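Dot/Icm T4SS effector (Legionella pneumophila, PDB 6VVE) acts as a bacterial effector kinase that is switched on by inositol hexakisphosphate from the host and binds ADP together with manganese. Local coordinates at residues A[164-169]-A[285-290]; A[157-162]-A[238-243]. One frame throughout, in Å; residues are numbered along the deposited sequence.

Contact 1 (A[164-169]-A[285-290]); sequences EFVLAL and SLPKKL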
ATOM      1  N   GLU A 164      10.657   1.429  -9.024  1.00 14.09           N
ATOM      2  CA  GLU A 164       9.907   0.182  -8.947  1.00 28.68           C
ATOM      3  C   GLU A 164       8.756   0.293  -7.954  1.00 17.59           C
ATOM      4  O   GLU A 164       7.664  -0.238  -8.190  1.00 12.15           O
ATOM      5  CB  GLU A 164      10.844  -0.965  -8.565  1.00 40.32           C
ATOM      6  CG  GLU A 164      10.197  -2.337  -8.636  1.00 50.52           C
ATOM      7  CD  GLU A 164      11.149  -3.459  -8.262  1.00 59.32           C
ATOM      8  OE1 GLU A 164      12.332  -3.173  -7.981  1.00 62.58           O
ATOM      9  OE2 GLU A 164      10.711  -4.629  -8.246  1.00 61.91           O
ATOM     10  N   PHE A 165       8.972   0.990  -6.835  1.00 13.41           N
ATOM     11  CA  PHE A 165       7.879   1.175  -5.890  1.00 12.13           C
ATOM     12  C   PHE A 165       6.763   2.023  -6.489  1.00 10.78           C
ATOM     13  O   PHE A 165       5.579   1.709  -6.327  1.00 12.62           O
ATOM     14  CB  PHE A 165       8.377   1.837  -4.607  1.00 11.49           C
ATOM     15  CG  PHE A 165       7.262   2.280  -3.702  1.00 11.23           C
ATOM     16  CD1 PHE A 165       6.663   1.391  -2.828  1.00 11.23           C
ATOM     17  CD2 PHE A 165       6.783   3.590  -3.762  1.00 10.99           C
ATOM     18  CE1 PHE A 165       5.627   1.803  -2.003  1.00  9.49           C
ATOM     19  CE2 PHE A 165       5.747   4.000  -2.954  1.00 11.11           C
ATOM     20  CZ  PHE A 165       5.165   3.109  -2.070  1.00 11.06           C
ATOM     21  N   VAL A 166       7.124   3.100  -7.189  1.00 10.30           N
ATOM     22  CA  VAL A 166       6.123   3.996  -7.765  1.00  9.79           C
ATOM     23  C   VAL A 166       5.251   3.249  -8.768  1.00  9.76           C
ATOM     24  O   VAL A 166       4.020   3.388  -8.769  1.00 15.12           O
ATOM     25  CB  VAL A 166       6.800   5.218  -8.407  1.00 10.33           C
ATOM     26  CG1 VAL A 166       5.852   5.920  -9.350  1.00 10.14           C
ATOM     27  CG2 VAL A 166       7.282   6.171  -7.320  1.00 24.95           C
ATOM     28  N   LEU A 167       5.876   2.458  -9.650  1.00 13.48           N
ATOM     29  CA  LEU A 167       5.105   1.697 -10.631  1.00 10.85           C
ATOM     30  C   LEU A 167       4.216   0.665  -9.941  1.00 11.59           C
ATOM     31  O   LEU A 167       3.100   0.385 -10.392  1.00 10.15           O
ATOM     32  CB  LEU A 167       6.044   1.018 -11.623  1.00 12.15           C
ATOM     33  CG  LEU A 167       6.832   1.955 -12.539  1.00 12.95           C
ATOM     34  CD1 LEU A 167       7.809   1.171 -13.386  1.00 22.18           C
ATOM     35  CD2 LEU A 167       5.901   2.785 -13.403  1.00 24.13           C
ATOM     36  N   ALA A 168       4.697   0.081  -8.844  1.00 12.95           N
ATOM     37  CA  ALA A 168       3.843  -0.821  -8.073  1.00 12.71           C
ATOM     38  C   ALA A 168       2.664  -0.067  -7.463  1.00 10.30           C
ATOM     39  O   ALA A 168       1.529  -0.566  -7.452  1.00 10.04           O
ATOM     40  CB  ALA A 168       4.657  -1.517  -6.983  1.00 14.47           C
ATOM     41  N   LEU A 169       2.919   1.137  -6.937  1.00  8.93           N
ATOM     42  CA  LEU A 169       1.831   1.932  -6.374  1.00 11.99           C
ATOM     43  C   LEU A 169       0.848   2.359  -7.459  1.00  9.65           C
ATOM     44  O   LEU A 169      -0.368   2.426  -7.214  1.00  7.51           O
ATOM     45  CB  LEU A 169       2.392   3.147  -5.655  1.00  7.67           C
ATOM     46  CG  LEU A 169       1.389   4.112  -5.025  1.00 18.96           C
ATOM     47  CD1 LEU A 169       0.509   3.381  -4.025  1.00 13.80           C
ATOM     48  CD2 LEU A 169       2.124   5.281  -4.356  1.00 13.98           C
ATOM     49  N   SER A 285       7.292  14.639 -14.417  1.00 15.83           N
ATOM     50  CA  SER A 285       8.219  13.528 -14.573  1.00 19.35           C
ATOM     51  C   SER A 285       7.446  12.215 -14.571  1.00 16.77           C
ATOM     52  O   SER A 285       6.322  12.125 -14.067  1.00 16.26           O
ATOM     53  CB  SER A 285       9.260  13.524 -13.446  1.00 25.11           C
ATOM     54  OG  SER A 285      10.002  14.725 -13.466  1.00 31.44           O
ATOM     55  N   LEU A 286       8.070  11.187 -15.128  1.00 16.41           N
ATOM     56  CA  LEU A 286       7.489   9.855 -15.166  1.00 17.56           C
ATOM     57  C   LEU A 286       8.598   8.838 -14.920  1.00 19.30           C
ATOM     58  O   LEU A 286       9.735   9.055 -15.346  1.00 15.83           O
ATOM     59  CB  LEU A 286       6.821   9.565 -16.518  1.00 16.82           C
ATOM     60  CG  LEU A 286       5.631  10.428 -16.912  1.00 17.48           C
ATOM     61  CD1 LEU A 286       5.220  10.115 -18.344  1.00 15.80           C
ATOM     62  CD2 LEU A 286       4.471  10.217 -15.963  1.00 18.69           C
ATOM     63  N   PRO A 287       8.286   7.734 -14.242  1.00 20.85           N
ATOM     64  CA  PRO A 287       9.276   6.649 -14.137  1.00 22.80           C
ATOM     65  C   PRO A 287       9.786   6.273 -15.518  1.00 17.65           C
ATOM     66  O   PRO A 287       9.043   6.295 -16.500  1.00 22.58           O
ATOM     67  CB  PRO A 287       8.484   5.508 -13.486  1.00 25.24           C
ATOM     68  CG  PRO A 287       7.407   6.205 -12.705  1.00 22.91           C
ATOM     69  CD  PRO A 287       7.032   7.411 -13.534  1.00 22.58           C
ATOM     70  N   LYS A 288      11.072   5.930 -15.586  1.00 18.94           N
ATOM     71  CA  LYS A 288      11.702   5.682 -16.878  1.00 20.93           C
ATOM     72  C   LYS A 288      10.935   4.645 -17.690  1.00 21.98           C
ATOM     73  O   LYS A 288      10.731   4.819 -18.895  1.00 23.07           O
ATOM     74  CB  LYS A 288      13.152   5.238 -16.676  1.00 28.15           C
ATOM     75  CG  LYS A 288      14.005   5.347 -17.928  1.00 39.93           C
ATOM     76  CD  LYS A 288      15.415   4.814 -17.690  1.00 50.87           C
ATOM     77  CE  LYS A 288      16.401   5.383 -18.703  1.00 56.59           C
ATOM     78  NZ  LYS A 288      15.969   5.147 -20.107  1.00 57.38           N
ATOM     79  N   LYS A 289      10.491   3.562 -17.045  1.00 24.67           N
ATOM     80  CA  LYS A 289       9.847   2.482 -17.785  1.00 25.68           C
ATOM     81  C   LYS A 289       8.480   2.897 -18.306  1.00 26.49           C
ATOM     82  O   LYS A 289       8.067   2.444 -19.381  1.00 25.04           O
ATOM     83  CB  LYS A 289       9.715   1.237 -16.909  1.00 32.52           C
ATOM     84  CG  LYS A 289       9.184   0.032 -17.657  1.00 42.68           C
ATOM     85  CD  LYS A 289       9.194  -1.229 -16.800  1.00 49.46           C
ATOM     86  CE  LYS A 289       8.825  -2.453 -17.630  1.00 53.93           C
ATOM     87  NZ  LYS A 289       8.924  -3.713 -16.841  1.00 54.07           N
ATOM     88  N   LEU A 290       7.762   3.751 -17.565  1.00 20.55           N
ATOM     89  CA  LEU A 290       6.453   4.195 -18.034  1.00 20.02           C
ATOM     90  C   LEU A 290       6.596   5.118 -19.237  1.00 20.62           C
ATOM     91  O   LEU A 290       5.860   4.985 -20.220  1.00 21.64           O
ATOM     92  CB  LEU A 290       5.690   4.885 -16.903  1.00 17.93           C
ATOM     93  CG  LEU A 290       4.316   5.446 -17.267  1.00 30.81           C
ATOM     94  CD1 LEU A 290       3.415   4.355 -17.820  1.00 31.93           C
ATOM     95  CD2 LEU A 290       3.677   6.117 -16.057  1.00 29.28           C
TER

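Contact 2 (A[157-162]-A[238-243]); sequences IDQPKI and FIYPPT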
ATOM      1  N   ILE A 157      21.777   6.576  -6.757  1.00 38.80           N
ATOM      2  CA  ILE A 157      22.239   5.190  -6.745  1.00 40.75           C
ATOM      3  C   ILE A 157      21.062   4.238  -6.563  1.00 32.25           C
ATOM      4  O   ILE A 157      21.039   3.145  -7.141  1.00 28.35           O
ATOM      5  CB  ILE A 157      23.305   4.983  -5.655  1.00 46.94           C
ATOM      6  CG1 ILE A 157      24.573   5.788  -5.956  1.00 53.13           C
ATOM      7  CG2 ILE A 157      23.647   3.501  -5.527  1.00 49.79           C
ATOM      8  CD1 ILE A 157      25.445   5.199  -7.053  1.00 57.44           C
ATOM      9  N   ASP A 158      20.067   4.635  -5.764  1.00 35.58           N
ATOM     10  CA  ASP A 158      18.898   3.804  -5.493  1.00 35.11           C
ATOM     11  C   ASP A 158      17.650   4.290  -6.225  1.00 34.01           C
ATOM     12  O   ASP A 158      16.530   3.984  -5.809  1.00 31.97           O
ATOM     13  CB  ASP A 158      18.632   3.747  -3.987  1.00 36.58           C
ATOM     14  CG  ASP A 158      19.827   3.224  -3.199  1.00 38.74           C
ATOM     15  OD1 ASP A 158      20.402   2.191  -3.602  1.00 38.43           O
ATOM     16  OD2 ASP A 158      20.197   3.863  -2.190  1.00 39.45           O
ATOM     17  N   GLN A 159      17.819   5.031  -7.316  1.00 20.79           N
ATOM     18  CA  GLN A 159      16.661   5.480  -8.083  1.00 19.42           C
ATOM     19  C   GLN A 159      15.794   4.321  -8.565  1.00 18.69           C
ATOM     20  O   GLN A 159      14.558   4.455  -8.532  1.00 17.18           O
ATOM     21  CB  GLN A 159      17.119   6.327  -9.276  1.00 22.91           C
ATOM     22  CG  GLN A 159      15.984   6.748 -10.192  1.00 25.81           C
ATOM     23  CD  GLN A 159      16.313   7.988 -10.996  1.00 26.58           C
ATOM     24  OE1 GLN A 159      17.465   8.415 -11.053  1.00 29.74           O
ATOM     25  NE2 GLN A 159      15.299   8.577 -11.613  1.00 22.71           N
ATOM     26  N   PRO A 160      16.345   3.187  -9.006  1.00 20.18           N
ATOM     27  CA  PRO A 160      15.472   2.071  -9.416  1.00 19.65           C
ATOM     28  C   PRO A 160      14.572   1.572  -8.301  1.00 17.84           C
ATOM     29  O   PRO A 160      13.444   1.145  -8.578  1.00 16.81           O
ATOM     30  CB  PRO A 160      16.471   0.990  -9.864  1.00 21.18           C
ATOM     31  CG  PRO A 160      17.721   1.751 -10.222  1.00 22.77           C
ATOM     32  CD  PRO A 160      17.774   2.911  -9.270  1.00 25.30           C
ATOM     33  N   LYS A 161      15.035   1.604  -7.045  1.00 17.92           N
ATOM     34  CA  LYS A 161      14.179   1.199  -5.933  1.00 16.69           C
ATOM     35  C   LYS A 161      12.907   2.037  -5.888  1.00 17.72           C
ATOM     36  O   LYS A 161      11.795   1.507  -5.743  1.00 13.99           O
ATOM     37  CB  LYS A 161      14.932   1.327  -4.612  1.00 17.24           C
ATOM     38  CG  LYS A 161      15.981   0.271  -4.369  1.00 26.96           C
ATOM     39  CD  LYS A 161      16.533   0.368  -2.955  1.00 19.33           C
ATOM     40  CE  LYS A 161      17.771  -0.495  -2.783  1.00 21.32           C
ATOM     41  NZ  LYS A 161      18.335  -0.382  -1.414  1.00 22.01           N
ATOM     42  N   ILE A 162      13.055   3.357  -5.996  1.00 15.47           N
ATOM     43  CA  ILE A 162      11.899   4.240  -5.924  1.00 17.92           C
ATOM     44  C   ILE A 162      11.047   4.100  -7.180  1.00 13.20           C
ATOM     45  O   ILE A 162       9.815   4.081  -7.107  1.00 12.12           O
ATOM     46  CB  ILE A 162      12.358   5.696  -5.701  1.00 21.66           C
ATOM     47  CG1 ILE A 162      13.312   5.776  -4.508  1.00 25.57           C
ATOM     48  CG2 ILE A 162      11.151   6.598  -5.492  1.00 19.01           C
ATOM     49  CD1 ILE A 162      13.756   7.177  -4.155  1.00 29.79           C
ATOM     50  N   PHE A 238       7.579  14.500  -6.602  1.00 12.42           N
ATOM     51  CA  PHE A 238       8.163  15.141  -5.428  1.00 13.54           C
ATOM     52  C   PHE A 238       9.630  14.762  -5.277  1.00 12.34           C
ATOM     53  O   PHE A 238      10.462  15.604  -4.921  1.00 12.13           O
ATOM     54  CB  PHE A 238       7.391  14.754  -4.167  1.00 16.23           C
ATOM     55  CG  PHE A 238       7.969  15.340  -2.906  1.00 21.67           C
ATOM     56  CD1 PHE A 238       7.765  16.671  -2.588  1.00 22.97           C
ATOM     57  CD2 PHE A 238       8.722  14.557  -2.042  1.00 24.28           C
ATOM     58  CE1 PHE A 238       8.302  17.221  -1.434  1.00 24.89           C
ATOM     59  CE2 PHE A 238       9.258  15.101  -0.879  1.00 26.32           C
ATOM     60  CZ  PHE A 238       9.042  16.437  -0.579  1.00 26.40           C
ATOM     61  N   ILE A 239       9.968  13.493  -5.559  1.00 12.86           N
ATOM     62  CA  ILE A 239      11.337  13.023  -5.368  1.00 13.97           C
ATOM     63  C   ILE A 239      12.197  13.362  -6.581  1.00 13.15           C
ATOM     64  O   ILE A 239      13.374  13.715  -6.443  1.00 17.14           O
ATOM     65  CB  ILE A 239      11.328  11.513  -5.076  1.00 19.42           C
ATOM     66  CG1 ILE A 239      10.467  11.216  -3.843  1.00 17.34           C
ATOM     67  CG2 ILE A 239      12.732  10.988  -4.880  1.00 21.58           C
ATOM     68  CD1 ILE A 239      10.317   9.731  -3.535  1.00 18.19           C
ATOM     69  N   TYR A 240      11.653  13.212  -7.789  1.00 18.09           N
ATOM     70  CA  TYR A 240      12.389  13.454  -9.035  1.00 17.76           C
ATOM     71  C   TYR A 240      11.599  14.442  -9.876  1.00 15.26           C
ATOM     72  O   TYR A 240      11.093  14.103 -10.951  1.00 15.44           O
ATOM     73  CB  TYR A 240      12.628  12.154  -9.811  1.00 21.91           C
ATOM     74  CG  TYR A 240      13.348  11.097  -9.017  1.00 26.11           C
ATOM     75  CD1 TYR A 240      14.677  11.273  -8.629  1.00 26.00           C
ATOM     76  CD2 TYR A 240      12.707   9.920  -8.650  1.00 25.31           C
ATOM     77  CE1 TYR A 240      15.337  10.312  -7.892  1.00 28.46           C
ATOM     78  CE2 TYR A 240      13.362   8.947  -7.915  1.00 27.89           C
ATOM     79  CZ  TYR A 240      14.676   9.143  -7.540  1.00 28.63           C
ATOM     80  OH  TYR A 240      15.323   8.184  -6.805  1.00 28.87           O
ATOM     81  N   PRO A 241      11.481  15.681  -9.416  1.00 13.41           N
ATOM     82  CA  PRO A 241      10.714  16.694 -10.166  1.00 13.48           C
ATOM     83  C   PRO A 241      11.317  16.920 -11.541  1.00 13.88           C
ATOM     84  O   PRO A 241      12.498  16.613 -11.769  1.00 15.05           O
ATOM     85  CB  PRO A 241      10.836  17.952  -9.291  1.00 17.62           C
ATOM     86  CG  PRO A 241      12.084  17.720  -8.451  1.00 16.12           C
ATOM     87  CD  PRO A 241      12.095  16.235  -8.189  1.00 15.94           C
ATOM     88  N   PRO A 242      10.540  17.446 -12.482  1.00 15.54           N
ATOM     89  CA  PRO A 242      11.104  17.770 -13.799  1.00 19.15           C
ATOM     90  C   PRO A 242      12.154  18.869 -13.696  1.00 20.44           C
ATOM     91  O   PRO A 242      12.118  19.718 -12.805  1.00 19.52           O
ATOM     92  CB  PRO A 242       9.891  18.244 -14.611  1.00 20.62           C
ATOM     93  CG  PRO A 242       8.680  17.833 -13.815  1.00 18.74           C
ATOM     94  CD  PRO A 242       9.118  17.804 -12.376  1.00 14.02           C
ATOM     95  N   THR A 243      13.091  18.849 -14.639  1.00 28.06           N
ATOM     96  CA  THR A 243      14.214  19.774 -14.671  1.00 34.11           C
ATOM     97  C   THR A 243      14.291  20.431 -16.040  1.00 41.30           C
ATOM     98  O   THR A 243      14.127  19.766 -17.068  1.00 46.90           O
ATOM     99  CB  THR A 243      15.533  19.046 -14.359  1.00 35.96           C
ATOM    100  OG1 THR A 243      15.590  18.727 -12.963  1.00 33.37           O
ATOM    101  CG2 THR A 243      16.715  19.906 -14.722  1.00 39.06           C
TER

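Contact 1 (A[164-169]-A[285-290])
At the start of the C-terminal helix 288-299, Pro-287 and the first turn behind it settle against Val-166 and Leu-167 on helix 159-174, joining two helices of the lobe that follows the nucleotide-binding strands of this kinase. Pro-287 occupies the N-cap position, and its ring points its CB-CG edge at helix 159-174. Val-166 meets that edge crosswise, at about a right angle, with CG1 3.7 Å from Pro-287 CG; this methyl group lies anti to the backbone N (chi1 163°). Leu-167 runs past the same ring in the opposite direction, and its CD2 is 3.8 Å from Pro-287 CB. The two methyl groups of Leu-167 divide the work: while CD2 fills the angle between the proline and Leu-290, whose CB is 4.1 Å away from it, CD1 rests 4.0 Å from Lys-289 CB. With CG anti to the carbonyl carbon (chi1 -66°), Leu-167 brings both methyl groups to the start of helix 288-299. Lys-289 contributes just the root of its side chain here, since its extended chain carries the ammonium group away. Further out, Leu-290 also touches Trp-232 of helix 231-239 and Lys-170, one turn on from Val-166. Proline has no side-chain acceptor with which to cap a helix. Instead, Glu-163, just before this segment, accepts a hydrogen bond from Lys-288 N through OE1, and its carboxylate would probably be favoured by the dipole at this helix start. Across the two segments the contact is purely apolar, burying 181 Å², which implies that the fit of methyl groups to the proline ring holds them together, while Glu-163 supplies a polar tie at its side.

Contact 2 (A[157-162]-A[238-243])
Gln-159 lays its carboxamide over one face of the Tyr-240 ring, the two planes only 11° apart, so that NE2 stands 3.9 Å above the ring plane and over its centre. An extended side chain, with CG anti to the backbone N (chi1 176°), carries the amide there. The opposite face is occupied by the tyrosine's own neighbour, Ile-239, whose CG2 is 3.6 Å above the plane, leaving the ring sandwiched between amide and methyl group. Ile-162 approaches the phenol obliquely: its CD1 comes within 3.2 Å of Tyr-240 OH, a tight fit, and 4.0 Å of Tyr-240 CZ. The same isoleucine meets Ile-239 tip to tip, CG2 to CD1 at 3.8 Å.

Polar partners outside the segments hold both members of the stack. Tyr-240 OH is hydrogen-bonded to Lys-155 O, which holds the phenol end beside the start of helix 159-174, and Gln-159 NE2 is bonded to Glu-163 OE2, one turn along its own helix, which fixes the rotation of the amide. Tyr-236 adds a second ring, inclined at about 55° to that of Tyr-240. Such amide-aromatic stacking joins two helix ends at the surface of the kinase's helical lobe, the first turn of helix 159-174 and the residue where the chain leaves helix 231-239.

How the contacts relate
The centres of contacts 1 and 2 lie about 9 Å apart on one side of the chain's centre, and both draw on helix 159-174. Along the chain their segments alternate: 157-162, 164-169, 238-243, 285-290. The early helix thus receives first the end of helix 231-239 and then the beginning of helix 288-299. Glu-163, between 157-162 and 164-169, serves both contacts, one carboxylate oxygen each. A probable hydrogen bond from Ser-285 OG to Tyr-240 O, 2.8 Å, joins the later segments directly. Together the two contacts tie three helices, far apart in sequence, into the helical lobe of the kinase.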